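Local coordinates for protein pantothenate synthetase (Francisella tularensis subsp. tularensis, PDB 3N8H) that probably joins pantoate to beta-alanine at the expense of ATP, by way of a pantoyl-adenylate intermediate, to make pantothenate, at residues A[71-76]-A[188-193]; A[227-232]-A[245-250]; A[108-113]-A[127-132]; A[56-61]-A[95-100]. All blocks are in the same frame, centred on the assembly; numbering follows the deposited sequence.

Contact 1 of 4, residues A[71-76]-A[188-193]. With PRO (proline), chain C.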
# COMPACT_ATOMS: atom_id res chain seq x y z
N GLN A 71 -17.16 -16.01 -10.56
CA GLN A 71 -17.26 -17.09 -11.53
C GLN A 71 -18.01 -16.66 -12.80
O GLN A 71 -17.62 -16.99 -13.91
CB GLN A 71 -17.96 -18.30 -10.93
CG GLN A 71 -17.32 -18.87 -9.68
CD GLN A 71 -18.02 -20.14 -9.23
OE1 GLN A 71 -18.19 -21.08 -10.01
NE2 GLN A 71 -18.46 -20.18 -7.97
N THR A 72 -19.09 -15.92 -12.61
CA THR A 72 -19.94 -15.49 -13.71
C THR A 72 -19.55 -14.14 -14.30
O THR A 72 -20.19 -13.70 -15.25
CB THR A 72 -21.41 -15.40 -13.26
OG1 THR A 72 -21.51 -14.48 -12.15
CG2 THR A 72 -21.95 -16.79 -12.83
N TYR A 73 -18.55 -13.46 -13.75
CA TYR A 73 -18.26 -12.11 -14.23
C TYR A 73 -18.03 -12.12 -15.74
O TYR A 73 -17.36 -13.01 -16.26
CB TYR A 73 -17.05 -11.50 -13.52
CG TYR A 73 -17.00 -10.01 -13.77
CD1 TYR A 73 -17.83 -9.15 -13.06
CD2 TYR A 73 -16.19 -9.47 -14.77
CE1 TYR A 73 -17.81 -7.78 -13.29
CE2 TYR A 73 -16.16 -8.11 -15.01
CZ TYR A 73 -16.98 -7.26 -14.27
OH TYR A 73 -16.96 -5.90 -14.51
N PRO A 74 -18.61 -11.15 -16.47
CA PRO A 74 -18.56 -11.33 -17.93
C PRO A 74 -17.15 -11.33 -18.51
O PRO A 74 -16.27 -10.55 -18.12
CB PRO A 74 -19.37 -10.13 -18.46
CG PRO A 74 -20.33 -9.83 -17.35
CD PRO A 74 -19.58 -10.13 -16.06
N ASN A 75 -16.95 -12.21 -19.49
CA ASN A 75 -15.66 -12.38 -20.12
C ASN A 75 -15.82 -12.38 -21.64
O ASN A 75 -16.60 -13.18 -22.17
CB ASN A 75 -15.03 -13.69 -19.64
CG ASN A 75 -13.75 -14.00 -20.35
OD1 ASN A 75 -12.66 -13.72 -19.84
ND2 ASN A 75 -13.86 -14.58 -21.54
N GLN A 76 -15.11 -11.48 -22.33
CA GLN A 76 -15.20 -11.34 -23.80
C GLN A 76 -13.99 -10.59 -24.37
O GLN A 76 -14.11 -9.50 -24.95
CB GLN A 76 -16.49 -10.61 -24.17
CG GLN A 76 -16.74 -9.38 -23.33
CD GLN A 76 -17.86 -8.51 -23.84
OE1 GLN A 76 -17.63 -7.39 -24.32
NE2 GLN A 76 -19.08 -8.99 -23.72
N SER A 188 -23.40 -1.04 -17.23
CA SER A 188 -22.54 -1.83 -16.35
C SER A 188 -22.25 -3.20 -16.99
O SER A 188 -23.13 -3.75 -17.65
CB SER A 188 -23.24 -2.04 -15.01
OG SER A 188 -22.30 -2.27 -13.98
N SER A 189 -21.05 -3.74 -16.79
CA SER A 189 -20.68 -5.03 -17.38
C SER A 189 -21.59 -6.16 -16.92
O SER A 189 -21.96 -7.03 -17.71
CB SER A 189 -19.20 -5.37 -17.10
OG SER A 189 -18.34 -4.41 -17.69
N ARG A 190 -21.94 -6.16 -15.63
CA ARG A 190 -22.82 -7.19 -15.09
C ARG A 190 -24.21 -7.18 -15.75
O ARG A 190 -24.93 -8.19 -15.70
CB ARG A 190 -22.94 -7.05 -13.56
CG ARG A 190 -21.73 -7.61 -12.78
CD ARG A 190 -21.95 -7.46 -11.25
NE ARG A 190 -20.76 -7.80 -10.47
CZ ARG A 190 -19.78 -6.94 -10.19
NH1 ARG A 190 -19.86 -5.68 -10.62
NH2 ARG A 190 -18.73 -7.32 -9.48
N ASN A 191 -24.57 -6.06 -16.38
CA ASN A 191 -25.82 -5.98 -17.13
C ASN A 191 -25.89 -7.09 -18.19
O ASN A 191 -26.98 -7.49 -18.60
CB ASN A 191 -25.97 -4.63 -17.87
CG ASN A 191 -26.32 -3.46 -16.95
OD1 ASN A 191 -26.29 -3.58 -15.72
ND2 ASN A 191 -26.63 -2.31 -17.55
N LYS A 192 -24.73 -7.55 -18.66
CA LYS A 192 -24.71 -8.57 -19.72
C LYS A 192 -25.24 -9.90 -19.19
O LYS A 192 -25.57 -10.79 -19.96
CB LYS A 192 -23.31 -8.74 -20.33
CG LYS A 192 -22.82 -7.51 -21.09
CD LYS A 192 -21.32 -7.30 -20.94
CE LYS A 192 -20.94 -5.84 -21.21
NZ LYS A 192 -19.96 -5.75 -22.31
N ASN A 193 -25.33 -10.01 -17.86
CA ASN A 193 -25.84 -11.21 -17.22
C ASN A 193 -27.34 -11.16 -17.00
O ASN A 193 -27.94 -12.15 -16.58
CB ASN A 193 -25.10 -11.47 -15.90
CG ASN A 193 -23.70 -12.02 -16.11
OD1 ASN A 193 -23.37 -12.48 -17.22
ND2 ASN A 193 -22.87 -11.98 -15.08
N PRO C . -16.58 -2.56 -10.64
CA PRO C . -15.69 -3.14 -9.65
C PRO C . -16.28 -4.45 -9.11
O PRO C . -17.44 -4.76 -9.41
CB PRO C . -15.65 -2.07 -8.56
CG PRO C . -15.85 -0.79 -9.30
CD PRO C . -16.79 -1.11 -10.43
O HOH W 1 -15.78 -4.60 -16.35

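Contact 2 of 4, residues A[227-232]-A[245-250]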
# COMPACT_ATOMS: atom_id res chain seq x y z
N THR A 227 -41.07 -4.68 -8.03
CA THR A 227 -40.79 -4.98 -9.43
C THR A 227 -40.21 -6.37 -9.53
O THR A 227 -40.09 -6.92 -10.63
CB THR A 227 -39.75 -4.02 -10.02
OG1 THR A 227 -38.46 -4.29 -9.45
CG2 THR A 227 -40.14 -2.55 -9.74
N GLY A 228 -39.81 -6.94 -8.40
CA GLY A 228 -39.13 -8.22 -8.39
C GLY A 228 -37.65 -8.12 -8.13
O GLY A 228 -36.99 -9.13 -7.88
N ALA A 229 -37.11 -6.91 -8.22
CA ALA A 229 -35.75 -6.65 -7.77
C ALA A 229 -35.67 -6.75 -6.23
O ALA A 229 -36.70 -6.68 -5.57
CB ALA A 229 -35.32 -5.27 -8.23
N LYS A 230 -34.47 -6.93 -5.68
CA LYS A 230 -34.28 -6.85 -4.22
C LYS A 230 -33.31 -5.76 -3.84
O LYS A 230 -32.11 -5.83 -4.12
CB LYS A 230 -33.83 -8.19 -3.61
CG LYS A 230 -35.00 -9.14 -3.32
CD LYS A 230 -34.59 -10.61 -3.36
CE LYS A 230 -35.80 -11.52 -3.13
NZ LYS A 230 -35.83 -12.69 -4.05
N LEU A 231 -33.85 -4.74 -3.20
CA LEU A 231 -33.06 -3.58 -2.84
C LEU A 231 -32.06 -3.98 -1.73
O LEU A 231 -32.43 -4.61 -0.74
CB LEU A 231 -34.01 -2.46 -2.42
CG LEU A 231 -33.58 -0.99 -2.35
CD1 LEU A 231 -32.71 -0.76 -1.13
CD2 LEU A 231 -32.88 -0.53 -3.63
N GLN A 232 -30.79 -3.67 -1.93
CA GLN A 232 -29.76 -3.83 -0.90
C GLN A 232 -29.75 -2.64 0.06
O GLN A 232 -29.84 -2.79 1.29
CB GLN A 232 -28.37 -3.98 -1.54
CG GLN A 232 -28.17 -5.28 -2.30
CD GLN A 232 -27.35 -6.30 -1.51
OE1 GLN A 232 -26.12 -6.19 -1.42
NE2 GLN A 232 -28.04 -7.31 -0.94
N PHE A 245 -28.93 -2.85 -5.74
CA PHE A 245 -30.01 -3.84 -5.73
C PHE A 245 -29.61 -5.05 -6.54
O PHE A 245 -28.69 -4.97 -7.36
CB PHE A 245 -31.29 -3.23 -6.32
CG PHE A 245 -31.11 -2.70 -7.71
CD1 PHE A 245 -31.34 -3.51 -8.81
CD2 PHE A 245 -30.68 -1.39 -7.92
CE1 PHE A 245 -31.17 -3.03 -10.10
CE2 PHE A 245 -30.50 -0.89 -9.21
CZ PHE A 245 -30.75 -1.71 -10.31
N TYR A 246 -30.29 -6.17 -6.30
CA TYR A 246 -30.10 -7.37 -7.08
C TYR A 246 -31.30 -7.53 -8.00
O TYR A 246 -32.42 -7.23 -7.62
CB TYR A 246 -30.02 -8.62 -6.18
CG TYR A 246 -28.65 -8.96 -5.64
CD1 TYR A 246 -27.76 -9.72 -6.39
CD2 TYR A 246 -28.24 -8.53 -4.38
CE1 TYR A 246 -26.50 -10.04 -5.89
CE2 TYR A 246 -26.99 -8.83 -3.88
CZ TYR A 246 -26.12 -9.59 -4.64
OH TYR A 246 -24.87 -9.89 -4.14
N ILE A 247 -31.06 -7.99 -9.23
CA ILE A 247 -32.13 -8.59 -10.03
C ILE A 247 -31.63 -10.00 -10.33
O ILE A 247 -30.58 -10.18 -10.97
CB ILE A 247 -32.46 -7.81 -11.34
CG1 ILE A 247 -32.75 -6.35 -11.03
CG2 ILE A 247 -33.68 -8.45 -12.04
CD1 ILE A 247 -32.96 -5.50 -12.26
N GLY A 248 -32.36 -11.00 -9.83
CA GLY A 248 -31.82 -12.35 -9.81
C GLY A 248 -30.49 -12.35 -9.06
O GLY A 248 -30.42 -11.91 -7.91
N LYS A 249 -29.44 -12.84 -9.72
CA LYS A 249 -28.11 -12.92 -9.10
C LYS A 249 -27.21 -11.76 -9.50
O LYS A 249 -26.01 -11.75 -9.18
CB LYS A 249 -27.40 -14.22 -9.48
CG LYS A 249 -27.80 -15.42 -8.63
CD LYS A 249 -28.92 -16.22 -9.26
CE LYS A 249 -29.23 -17.46 -8.43
NZ LYS A 249 -30.22 -18.37 -9.08
N VAL A 250 -27.79 -10.77 -10.18
CA VAL A 250 -27.00 -9.67 -10.73
C VAL A 250 -27.09 -8.48 -9.81
O VAL A 250 -28.17 -7.97 -9.56
CB VAL A 250 -27.46 -9.28 -12.18
CG1 VAL A 250 -26.63 -8.09 -12.73
CG2 VAL A 250 -27.37 -10.46 -13.10
O HOH W 2 -34.38 -10.44 -7.84

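Contact 3 of 4, residues A[108-113]-A[127-132]. With PRO (proline), chain C.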
# COMPACT_ATOMS: atom_id res chain seq x y z
N ARG A 108 -1.70 -5.99 1.66
CA ARG A 108 -2.95 -5.41 1.22
C ARG A 108 -3.10 -4.01 1.75
O ARG A 108 -2.68 -3.72 2.87
CB ARG A 108 -4.14 -6.24 1.73
CG ARG A 108 -4.17 -7.66 1.22
CD ARG A 108 -4.87 -8.54 2.21
NE ARG A 108 -4.54 -9.94 2.00
CZ ARG A 108 -5.35 -10.93 2.33
NH1 ARG A 108 -6.53 -10.67 2.88
NH2 ARG A 108 -4.99 -12.19 2.12
N ILE A 109 -3.71 -3.15 0.95
CA ILE A 109 -4.12 -1.84 1.41
C ILE A 109 -5.44 -1.99 2.14
O ILE A 109 -6.40 -2.53 1.58
CB ILE A 109 -4.30 -0.85 0.25
CG1 ILE A 109 -2.95 -0.53 -0.39
CG2 ILE A 109 -4.93 0.42 0.75
CD1 ILE A 109 -2.05 0.28 0.51
N GLU A 110 -5.48 -1.53 3.39
CA GLU A 110 -6.65 -1.67 4.25
C GLU A 110 -7.17 -0.27 4.54
O GLU A 110 -6.45 0.55 5.09
CB GLU A 110 -6.22 -2.30 5.57
CG GLU A 110 -7.28 -3.06 6.31
CD GLU A 110 -7.65 -4.37 5.63
OE1 GLU A 110 -6.82 -5.31 5.62
OE2 GLU A 110 -8.77 -4.44 5.10
N PRO A 111 -8.43 0.01 4.16
CA PRO A 111 -8.92 1.35 4.41
C PRO A 111 -9.55 1.46 5.81
O PRO A 111 -10.47 0.72 6.16
CB PRO A 111 -10.00 1.55 3.34
CG PRO A 111 -10.31 0.14 2.78
CD PRO A 111 -9.45 -0.84 3.54
N LYS A 112 -9.06 2.38 6.62
CA LYS A 112 -9.69 2.62 7.93
C LYS A 112 -10.22 4.04 7.96
O LYS A 112 -9.53 4.97 8.39
CB LYS A 112 -8.70 2.37 9.07
CG LYS A 112 -8.40 0.89 9.29
CD LYS A 112 -9.71 0.10 9.35
CE LYS A 112 -9.45 -1.39 9.39
NZ LYS A 112 -8.61 -1.74 10.56
N LEU A 113 -11.43 4.21 7.44
CA LEU A 113 -12.10 5.50 7.42
C LEU A 113 -13.57 5.37 7.09
O LEU A 113 -14.01 4.35 6.57
CB LEU A 113 -11.42 6.49 6.46
CG LEU A 113 -10.76 6.14 5.11
CD1 LEU A 113 -11.11 4.77 4.52
CD2 LEU A 113 -10.98 7.25 4.09
N HIS A 127 -14.19 -5.83 -0.26
CA HIS A 127 -14.10 -5.34 -1.64
C HIS A 127 -13.12 -4.15 -1.78
O HIS A 127 -12.30 -4.14 -2.69
CB HIS A 127 -15.48 -4.93 -2.16
CG HIS A 127 -15.44 -4.14 -3.43
ND1 HIS A 127 -15.09 -4.70 -4.65
CD2 HIS A 127 -15.68 -2.83 -3.68
CE1 HIS A 127 -15.13 -3.77 -5.59
NE2 HIS A 127 -15.47 -2.63 -5.03
N PHE A 128 -13.21 -3.16 -0.90
CA PHE A 128 -12.43 -1.92 -1.08
C PHE A 128 -10.95 -2.17 -0.86
O PHE A 128 -10.09 -1.51 -1.47
CB PHE A 128 -12.95 -0.78 -0.15
CG PHE A 128 -14.19 -0.06 -0.68
CD1 PHE A 128 -14.41 0.06 -2.05
CD2 PHE A 128 -15.10 0.51 0.20
CE1 PHE A 128 -15.53 0.73 -2.54
CE2 PHE A 128 -16.22 1.18 -0.29
CZ PHE A 128 -16.44 1.29 -1.67
N SER A 129 -10.63 -3.15 0.00
CA SER A 129 -9.24 -3.52 0.24
C SER A 129 -8.67 -4.11 -1.05
O SER A 129 -7.58 -3.75 -1.48
CB SER A 129 -9.12 -4.49 1.41
OG SER A 129 -7.79 -4.99 1.55
N GLY A 130 -9.42 -5.01 -1.69
CA GLY A 130 -8.98 -5.61 -2.94
C GLY A 130 -8.74 -4.59 -4.05
O GLY A 130 -7.74 -4.67 -4.77
N MSE A 131 -9.67 -3.65 -4.16
CA MSE A 131 -9.71 -2.62 -5.20
C MSE A 131 -8.52 -1.67 -5.06
O MSE A 131 -7.79 -1.40 -6.01
CB MSE A 131 -11.02 -1.83 -5.03
CG MSE A 131 -11.29 -0.76 -6.04
SE MSE A 131 -10.34 0.92 -5.62
CE MSE A 131 -11.53 1.45 -4.10
N LEU A 132 -8.32 -1.17 -3.85
CA LEU A 132 -7.21 -0.27 -3.54
C LEU A 132 -5.82 -0.90 -3.75
O LEU A 132 -4.90 -0.24 -4.21
CB LEU A 132 -7.33 0.22 -2.09
CG LEU A 132 -8.46 1.23 -1.90
CD1 LEU A 132 -8.68 1.53 -0.41
CD2 LEU A 132 -8.15 2.51 -2.70
N PRO C . -16.58 -2.56 -10.64
CA PRO C . -15.69 -3.14 -9.65
C PRO C . -16.28 -4.45 -9.11
O PRO C . -17.44 -4.76 -9.41
CB PRO C . -15.65 -2.07 -8.56
CG PRO C . -15.85 -0.79 -9.30
CD PRO C . -16.79 -1.11 -10.43

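Contact 4 of 4, residues A[56-61]-A[95-100]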
# COMPACT_ATOMS: atom_id res chain seq x y z
N SER A 56 -6.29 -0.91 -19.14
CA SER A 56 -6.04 -2.23 -18.57
C SER A 56 -7.35 -3.02 -18.56
O SER A 56 -8.44 -2.45 -18.50
CB SER A 56 -5.39 -2.17 -17.17
OG SER A 56 -6.19 -1.50 -16.18
N ILE A 57 -7.23 -4.33 -18.67
CA ILE A 57 -8.32 -5.25 -18.46
C ILE A 57 -7.78 -6.34 -17.56
O ILE A 57 -6.84 -7.08 -17.92
CB ILE A 57 -8.83 -5.87 -19.77
CG1 ILE A 57 -9.53 -4.81 -20.62
CG2 ILE A 57 -9.76 -7.07 -19.50
CD1 ILE A 57 -9.96 -5.33 -21.99
N PHE A 58 -8.35 -6.40 -16.36
CA PHE A 58 -7.91 -7.34 -15.35
C PHE A 58 -9.05 -7.51 -14.37
O PHE A 58 -9.41 -6.57 -13.64
CB PHE A 58 -6.63 -6.85 -14.63
CG PHE A 58 -6.14 -7.82 -13.54
CD1 PHE A 58 -6.12 -7.43 -12.19
CD2 PHE A 58 -5.73 -9.11 -13.87
CE1 PHE A 58 -5.68 -8.31 -11.19
CE2 PHE A 58 -5.29 -10.00 -12.89
CZ PHE A 58 -5.26 -9.60 -11.54
N VAL A 59 -9.65 -8.71 -14.40
CA VAL A 59 -10.66 -9.07 -13.44
C VAL A 59 -9.98 -9.46 -12.13
O VAL A 59 -9.52 -10.59 -11.94
CB VAL A 59 -11.56 -10.23 -13.92
CG1 VAL A 59 -12.72 -10.39 -12.96
CG2 VAL A 59 -12.10 -9.99 -15.36
N ASN A 60 -9.92 -8.50 -11.23
CA ASN A 60 -9.19 -8.66 -9.97
C ASN A 60 -9.92 -9.52 -8.95
O ASN A 60 -10.91 -9.08 -8.37
CB ASN A 60 -8.88 -7.27 -9.39
CG ASN A 60 -8.19 -7.36 -8.06
OD1 ASN A 60 -7.32 -8.19 -7.87
ND2 ASN A 60 -8.59 -6.50 -7.12
N PRO A 61 -9.40 -10.74 -8.68
CA PRO A 61 -10.09 -11.67 -7.78
C PRO A 61 -10.19 -11.15 -6.35
O PRO A 61 -11.12 -11.51 -5.64
CB PRO A 61 -9.20 -12.92 -7.76
CG PRO A 61 -8.16 -12.71 -8.80
CD PRO A 61 -8.12 -11.28 -9.18
N PRO A 95 -2.95 -8.27 -17.96
CA PRO A 95 -2.06 -9.17 -17.23
C PRO A 95 -2.82 -10.33 -16.62
O PRO A 95 -4.04 -10.31 -16.55
CB PRO A 95 -1.47 -8.28 -16.13
CG PRO A 95 -2.55 -7.28 -15.86
CD PRO A 95 -3.38 -7.13 -17.13
N SER A 96 -2.06 -11.33 -16.18
CA SER A 96 -2.61 -12.51 -15.52
C SER A 96 -2.54 -12.29 -14.00
O SER A 96 -1.84 -11.40 -13.52
CB SER A 96 -1.78 -13.74 -15.88
OG SER A 96 -0.53 -13.74 -15.20
N GLU A 97 -3.26 -13.12 -13.26
CA GLU A 97 -3.22 -13.08 -11.81
C GLU A 97 -1.79 -13.15 -11.30
O GLU A 97 -1.41 -12.43 -10.38
CB GLU A 97 -3.98 -14.27 -11.24
CG GLU A 97 -5.27 -13.94 -10.57
CD GLU A 97 -5.75 -15.09 -9.71
OE1 GLU A 97 -6.61 -15.87 -10.18
OE2 GLU A 97 -5.26 -15.22 -8.57
N LYS A 98 -1.00 -14.04 -11.90
CA LYS A 98 0.37 -14.26 -11.46
C LYS A 98 1.22 -13.02 -11.70
O LYS A 98 2.08 -12.69 -10.88
CB LYS A 98 0.98 -15.45 -12.20
CG LYS A 98 0.45 -16.81 -11.80
CD LYS A 98 0.89 -17.89 -12.80
CE LYS A 98 2.42 -17.96 -12.92
NZ LYS A 98 3.03 -16.76 -13.57
N ASP A 99 1.00 -12.34 -12.82
CA ASP A 99 1.72 -11.09 -13.08
C ASP A 99 1.49 -10.10 -11.92
O ASP A 99 2.42 -9.47 -11.42
CB ASP A 99 1.22 -10.44 -14.37
CG ASP A 99 1.61 -11.24 -15.62
OD1 ASP A 99 0.86 -11.18 -16.63
OD2 ASP A 99 2.65 -11.93 -15.58
N ILE A 100 0.24 -9.98 -11.49
CA ILE A 100 -0.13 -8.93 -10.54
C ILE A 100 0.14 -9.32 -9.09
O ILE A 100 0.55 -8.47 -8.27
CB ILE A 100 -1.61 -8.48 -10.73
CG1 ILE A 100 -1.81 -7.92 -12.14
CG2 ILE A 100 -1.99 -7.42 -9.70
CD1 ILE A 100 -0.88 -6.75 -12.47

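Contact 1 of 4, residues A[71-76]-A[188-193]
With CG of Y73 swung opposite its backbone nitrogen (chi1 -165°) and R190 extended from CG to NE, the tyrosine ring and the guanidinium group are brought against each other at the rim of the active site. Segment 188-193, whose residues 189-193 form a short 3-10 turn in the nucleotide-binding α/β fold, supplies S188, S189 and R190 to the predicted ATP site and probably corresponds to the KMSKS loop of related nucleotidyltransferase folds. CE1 of Y73 stands over the centre of the guanidinium face, 3.8 Å from R190 CZ, and the two planes are 75° apart, so the tyrosine presents its edge to the flat cation. NH1 and NH2 meet the bound proline at the guanidinium edge: each donates to the ligand's O atom at 2.9 Å with an N-H...O angle of 145°, a forked grip that fixes the rotation of the guanidinium. NH2 also forms a salt bridge with D69. At the far end of the ring, Y73 OH lies 3.5 Å from S189 CB, and one water is hydrogen-bonded to both Y73 OH and S189 OG; the serine hydroxyl is held as well by A34 O. The P74 ring lies against one face of the Y73 ring, and its CG is 3.3 Å from S189 O. N193 reaches back from the last turn: its ND2 donates to T72 O over 3.2 Å, with the acceptor close to the asparagine amide plane but the donor well above the plane of the carbonyl, while CD of P74 rests 3.9 Å from the same N193 ND2.

Contact 2 of 4, residues A[227-232]-A[245-250]
Q232 brings its bent side chain obliquely against the edge of the Y246 ring. From CB, the chain puts CG beside its backbone nitrogen, and CG comes to 3.9 Å from Y246 CD2. A turn at chi2 (-102°) then brings CD within 3.5 Å of Y246 CE2. At the tip NE2 approaches the same CE2 at 3.5 Å, near the plane of the ring, and the amide stands almost upright to that plane (86°). OE1, the other branch, is hydrogen-bonded to R251 NE on strand 250-257. The backbones beside this pair are joined by K230 and Y246, a hydrogen-bonded antiparallel pair: K230 N gives to Y246 O at 2.8 Å, and Y246 N returns a bond to K230 O at 2.9 Å. L231 and F245 follow as a non-hydrogen-bonded pair, with L231 CD2 4.1 Å from F245 CB on the side opposite Y246. A229 CB packs 4.0 Å from I247 CG1, and both side chains touch helix 196-210; a water bridges G228 O and G248 N beyond the last backbone bond. Strands 230-237 and 240-247 form a β-hairpin; the type II' turn from I247 to V250 leads on to strand 250-257, completing a three-stranded antiparallel meander.

Contact 3 of 4, residues A[108-113]-A[127-132]
S129 OG donates to I109 O at 2.8 Å, tying the first turn of helix 127-142 to strand 107-111. With OG placed opposite its own backbone nitrogen (chi1 173°), the serine hydroxyl meets the carbonyl from above its plane, 39° out of it. The same oxygen also takes a CA-H...O contact from S129 CA at 3.3 Å, a weaker contact from the same residue beside the hydrogen bond. T133, one turn further on, reinforces the join, its OG1 hydrogen-bonded to both I109 N and S129 O. The E110 chain folds back at chi2, and its OE2 passes 3.7 Å from S129 CB. Beside this polar seam lies an apolar one: I109 CG2 meets L132 CB at 3.7 Å, the two side chains crossing at about a right angle. The P111 ring points its CG between two helix residues, 3.8 Å from L132 CD1 and 4.0 Å from F128 CB. H127, on the same turn, turns the edge of its imidazole toward the bound proline, with CE1 3.5 Å from the ligand CB. Residues 108-111 pair in an antiparallel ladder with a strand of the second subunit, so the helix packs on a strand of the sheet that runs on across the homodimer interface.

Contact 4 of 4, residues A[56-61]-A[95-100]
The start of helix 97-100, closed by a capping box, packs with P95 and I100 against F58, beside the parallel sheet of the Rossmann-like α/β domain. With CG opposite its backbone nitrogen (chi1 180°), the F58 side chain reaches across to the helix start. I100 CG1 lies over one face of the ring, 4.0 Å from its centroid and 15° off the normal, a CH-pi contact displaced toward the CZ rim. The backbone N of E97 approaches the ring edge near its plane, 3.7 Å from CE2, and P95 O comes to 3.4 Å from CD2, so the phenyl group is set among peptide atoms as well as aliphatic ones. The P95 ring crosses the base of the phenylalanine at roughly a right angle and puts its CD 3.5 Å from I57 O, an oxygen that accepts a hydrogen bond from N94 ND2. The cap that shapes this end is reciprocal: S96 N donates to D99 OD1 at 3.0 Å, almost straight, and D99 N donates to S96 OG. No hydrogen bond joins the two segments. On the exposed side the extended E97 chain crosses P61 obliquely, the carboxylate carbon CD lying 3.5 Å from P61 CG.

In the fold
All four contacts are partly buried, but their chemistry follows their places. Contacts 1 and 3 approach the bound proline from different parts of the chain, the first by charged hydrogen bonds and the second by an imidazole edge. Contact 4 relies on packing without cross-segment hydrogen bonds, whereas contact 2 depends on backbone pairing in the separate antiparallel sheet, and contact 3 extends to the dimer interface. Contact 1 touches contacts 2 and 4: V59 of contact 4 packs on Y73, and V250 of contact 2 packs on R190 and N193. Contacts 3 and 4 meet through a weak hydrogen bond from N60 ND2 to G130 O.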